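Local coordinates for protein cellulase CEL9M (Clostridium cellulolyticum, PDB 1IA6) that probably hydrolyses internal beta-1,4-glucosidic linkages of cellulose and related beta-glucans as a family 9 endoglucanase that carries zinc and calcium, at residues 59-64 and 123-128. Sequence-based numbering, arbitrary orientation.
Sequences DHVKFG and NADHTY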
ATOM      1  N   ASP A  59       7.200  -2.543  12.812  1.00  8.60           N
ATOM      2  CA  ASP A  59       7.296  -3.855  13.433  1.00  8.86           C
ATOM      3  C   ASP A  59       7.703  -4.888  12.383  1.00  9.88           C
ATOM      4  O   ASP A  59       8.053  -4.531  11.259  1.00  9.41           O
ATOM      5  CB  ASP A  59       5.961  -4.248  14.078  1.00  9.08           C
ATOM      6  CG  ASP A  59       4.791  -4.149  13.115  1.00 11.60           C
ATOM      7  OD1 ASP A  59       5.015  -3.842  11.929  1.00 10.83           O
ATOM      8  OD2 ASP A  59       3.642  -4.383  13.549  1.00 13.20           O
ATOM      9  N   HIS A  60       7.626  -6.168  12.733  1.00  8.28           N
ATOM     10  CA  HIS A  60       8.064  -7.205  11.811  1.00  8.69           C
ATOM     11  C   HIS A  60       7.034  -8.242  11.392  1.00  7.83           C
ATOM     12  O   HIS A  60       7.360  -9.196  10.692  1.00 10.23           O
ATOM     13  CB  HIS A  60       9.290  -7.894  12.412  1.00  9.89           C
ATOM     14  CG  HIS A  60      10.410  -6.951  12.724  1.00 10.90           C
ATOM     15  ND1 HIS A  60      11.193  -7.067  13.854  1.00 11.26           N
ATOM     16  CD2 HIS A  60      10.881  -5.872  12.051  1.00 12.92           C
ATOM     17  CE1 HIS A  60      12.093  -6.099  13.864  1.00 13.14           C
ATOM     18  NE2 HIS A  60      11.925  -5.360  12.781  1.00 12.03           N
ATOM     19  N   VAL A  61       5.791  -8.055  11.812  1.00  8.89           N
ATOM     20  CA  VAL A  61       4.731  -8.986  11.449  1.00  8.97           C
ATOM     21  C   VAL A  61       4.316  -8.763   9.996  1.00  9.87           C
ATOM     22  O   VAL A  61       4.355  -7.639   9.496  1.00  8.71           O
ATOM     23  CB  VAL A  61       3.495  -8.785  12.351  1.00 10.08           C
ATOM     24  CG1 VAL A  61       2.359  -9.710  11.915  1.00 11.10           C
ATOM     25  CG2 VAL A  61       3.874  -9.048  13.801  1.00 11.97           C
ATOM     26  N   LYS A  62       3.938  -9.841   9.315  1.00  8.08           N
ATOM     27  CA  LYS A  62       3.477  -9.736   7.940  1.00  7.46           C
ATOM     28  C   LYS A  62       1.962  -9.932   7.991  1.00  7.94           C
ATOM     29  O   LYS A  62       1.475 -11.052   8.133  1.00  9.35           O
ATOM     30  CB  LYS A  62       4.165 -10.795   7.067  1.00  7.92           C
ATOM     31  CG  LYS A  62       5.690 -10.658   7.113  1.00  7.98           C
ATOM     32  CD  LYS A  62       6.430 -11.549   6.119  1.00 12.94           C
ATOM     33  CE  LYS A  62       6.419 -13.006   6.537  1.00 10.57           C
ATOM     34  NZ  LYS A  62       7.413 -13.789   5.745  1.00  9.06           N
ATOM     35  N   PHE A  63       1.236  -8.816   7.926  1.00  6.80           N
ATOM     36  CA  PHE A  63      -0.228  -8.792   7.972  1.00  7.93           C
ATOM     37  C   PHE A  63      -0.792  -8.873   6.559  1.00  7.43           C
ATOM     38  O   PHE A  63      -0.511  -8.018   5.729  1.00  8.50           O
ATOM     39  CB  PHE A  63      -0.714  -7.496   8.634  1.00  7.50           C
ATOM     40  CG  PHE A  63      -0.506  -7.446  10.125  1.00  9.73           C
ATOM     41  CD1 PHE A  63      -1.291  -8.220  10.977  1.00 10.29           C
ATOM     42  CD2 PHE A  63       0.452  -6.606  10.678  1.00 10.68           C
ATOM     43  CE1 PHE A  63      -1.126  -8.154  12.361  1.00 11.56           C
ATOM     44  CE2 PHE A  63       0.627  -6.531  12.062  1.00 12.47           C
ATOM     45  CZ  PHE A  63      -0.164  -7.306  12.904  1.00 10.34           C
ATOM     46  N   GLY A  64      -1.619  -9.881   6.308  1.00  7.52           N
ATOM     47  CA  GLY A  64      -2.179 -10.087   4.980  1.00  7.47           C
ATOM     48  C   GLY A  64      -2.941  -8.990   4.252  1.00  7.37           C
ATOM     49  O   GLY A  64      -2.742  -8.808   3.046  1.00  7.32           O
ATOM     50  N   ASN A 123       1.006  -8.884  19.204  1.00 12.46           N
ATOM     51  CA  ASN A 123       1.286  -8.532  20.591  1.00 13.60           C
ATOM     52  C   ASN A 123       2.710  -8.857  21.018  1.00 14.14           C
ATOM     53  O   ASN A 123       3.399  -8.011  21.588  1.00 13.59           O
ATOM     54  CB  ASN A 123       0.287  -9.228  21.513  1.00 15.69           C
ATOM     55  CG  ASN A 123      -1.136  -8.809  21.232  1.00 20.29           C
ATOM     56  OD1 ASN A 123      -1.476  -7.632  21.354  1.00 24.03           O
ATOM     57  ND2 ASN A 123      -1.977  -9.764  20.842  1.00 21.50           N
ATOM     58  N   ALA A 124       3.148 -10.079  20.738  1.00 13.09           N
ATOM     59  CA  ALA A 124       4.492 -10.511  21.104  1.00 12.93           C
ATOM     60  C   ALA A 124       5.567  -9.786  20.306  1.00 13.14           C
ATOM     61  O   ALA A 124       6.589  -9.375  20.856  1.00 11.86           O
ATOM     62  CB  ALA A 124       4.626 -12.016  20.905  1.00 10.27           C
ATOM     63  N   ASP A 125       5.340  -9.628  19.007  1.00 12.14           N
ATOM     64  CA  ASP A 125       6.317  -8.954  18.159  1.00 12.23           C
ATOM     65  C   ASP A 125       6.607  -7.543  18.655  1.00 12.90           C
ATOM     66  O   ASP A 125       7.744  -7.081  18.608  1.00 12.25           O
ATOM     67  CB  ASP A 125       5.813  -8.887  16.717  1.00 11.34           C
ATOM     68  CG  ASP A 125       6.822  -8.250  15.783  1.00 12.40           C
ATOM     69  OD1 ASP A 125       7.887  -8.855  15.560  1.00 11.97           O
ATOM     70  OD2 ASP A 125       6.550  -7.143  15.280  1.00 12.25           O
ATOM     71  N   HIS A 126       5.576  -6.868  19.145  1.00 12.60           N
ATOM     72  CA  HIS A 126       5.729  -5.501  19.621  1.00 15.93           C
ATOM     73  C   HIS A 126       6.458  -5.348  20.952  1.00 16.60           C
ATOM     74  O   HIS A 126       6.830  -4.236  21.323  1.00 18.62           O
ATOM     75  CB  HIS A 126       4.358  -4.828  19.674  1.00 14.24           C
ATOM     76  CG  HIS A 126       3.735  -4.650  18.324  1.00 17.36           C
ATOM     77  ND1 HIS A 126       2.470  -4.132  18.147  1.00 17.59           N
ATOM     78  CD2 HIS A 126       4.213  -4.910  17.084  1.00 16.03           C
ATOM     79  CE1 HIS A 126       2.198  -4.078  16.854  1.00 19.41           C
ATOM     80  NE2 HIS A 126       3.239  -4.544  16.187  1.00 15.26           N
ATOM     81  N   THR A 127       6.671  -6.449  21.667  1.00 16.93           N
ATOM     82  CA  THR A 127       7.392  -6.378  22.938  1.00 18.08           C
ATOM     83  C   THR A 127       8.891  -6.406  22.662  1.00 18.23           C
ATOM     84  O   THR A 127       9.705  -6.189  23.561  1.00 18.55           O
ATOM     85  CB  THR A 127       7.052  -7.559  23.872  1.00 17.40           C
ATOM     86  OG1 THR A 127       7.443  -8.790  23.252  1.00 18.99           O
ATOM     87  CG2 THR A 127       5.563  -7.590  24.178  1.00 19.24           C
ATOM     88  N   TYR A 128       9.247  -6.674  21.410  1.00 16.25           N
ATOM     89  CA  TYR A 128      10.644  -6.741  20.996  1.00 16.88           C
ATOM     90  C   TYR A 128      11.075  -5.449  20.310  1.00 16.92           C
ATOM     91  O   TYR A 128      10.329  -4.884  19.514  1.00 16.68           O
ATOM     92  CB  TYR A 128      10.841  -7.911  20.021  1.00 16.39           C
ATOM     93  CG  TYR A 128      12.209  -7.967  19.364  1.00 17.08           C
ATOM     94  CD1 TYR A 128      13.318  -8.470  20.047  1.00 16.55           C
ATOM     95  CD2 TYR A 128      12.393  -7.510  18.057  1.00 15.50           C
ATOM     96  CE1 TYR A 128      14.579  -8.516  19.444  1.00 17.47           C
ATOM     97  CE2 TYR A 128      13.647  -7.549  17.447  1.00 16.58           C
ATOM     98  CZ  TYR A 128      14.734  -8.053  18.146  1.00 16.09           C
ATOM     99  OH  TYR A 128      15.971  -8.087  17.548  1.00 14.35           O
TER
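Asp125 reaches from the short helix 122-125 into the loop that precedes strand 62-63 and meets three consecutive residues there. Its CG stands anti to the backbone N (chi1 -177°), which carries the carboxylate across to the backbone N of His60. That N donates to Asp125 OD2 over 2.9 Å in a nearly straight bond (172°), approaching on the syn side but tilted out of the carboxylate plane. Asp59 CB lies 3.2 Å from the same OD2, while Val61 CG2 packs against Asp125 CB at 3.5 Å. The other oxygen, OD1, accepts from Gln135 NE2.

The side chains of His60 and Asp125 run roughly perpendicular; His60 CB, not the ring, comes nearest, 3.6 Å from Asp125 OD1, and the ring and carboxylate planes are 67° apart. His60 CE1 meets Tyr128 CE2 edge to edge at a loose 4.2 Å. Gln135 OE1 takes the hydrogen bond from His60 ND1; a single amide therefore holds both His60 and Asp125.

Next to them, His126 NE2 donates to Asp59 OD2 at 2.7 Å. The oxygen lies almost in the imidazole plane and uses its anti lone pair, while Asp59 OD1 accepts from Ala57 N. Asp59 and His60 end the DAGDH sequence of this family 9 module.

The side chain of His60 comes to about 5 Å from the zinc ion, beside the ligands His39 and His55 but not itself a ligand. Arg365 of helix 365-368 touches Asp59 and His60, Val61 packs on strand 115-119, and Lys62 bonds through its backbone to Val119, placing strand 62-63 at the edge of the three-stranded antiparallel sheet.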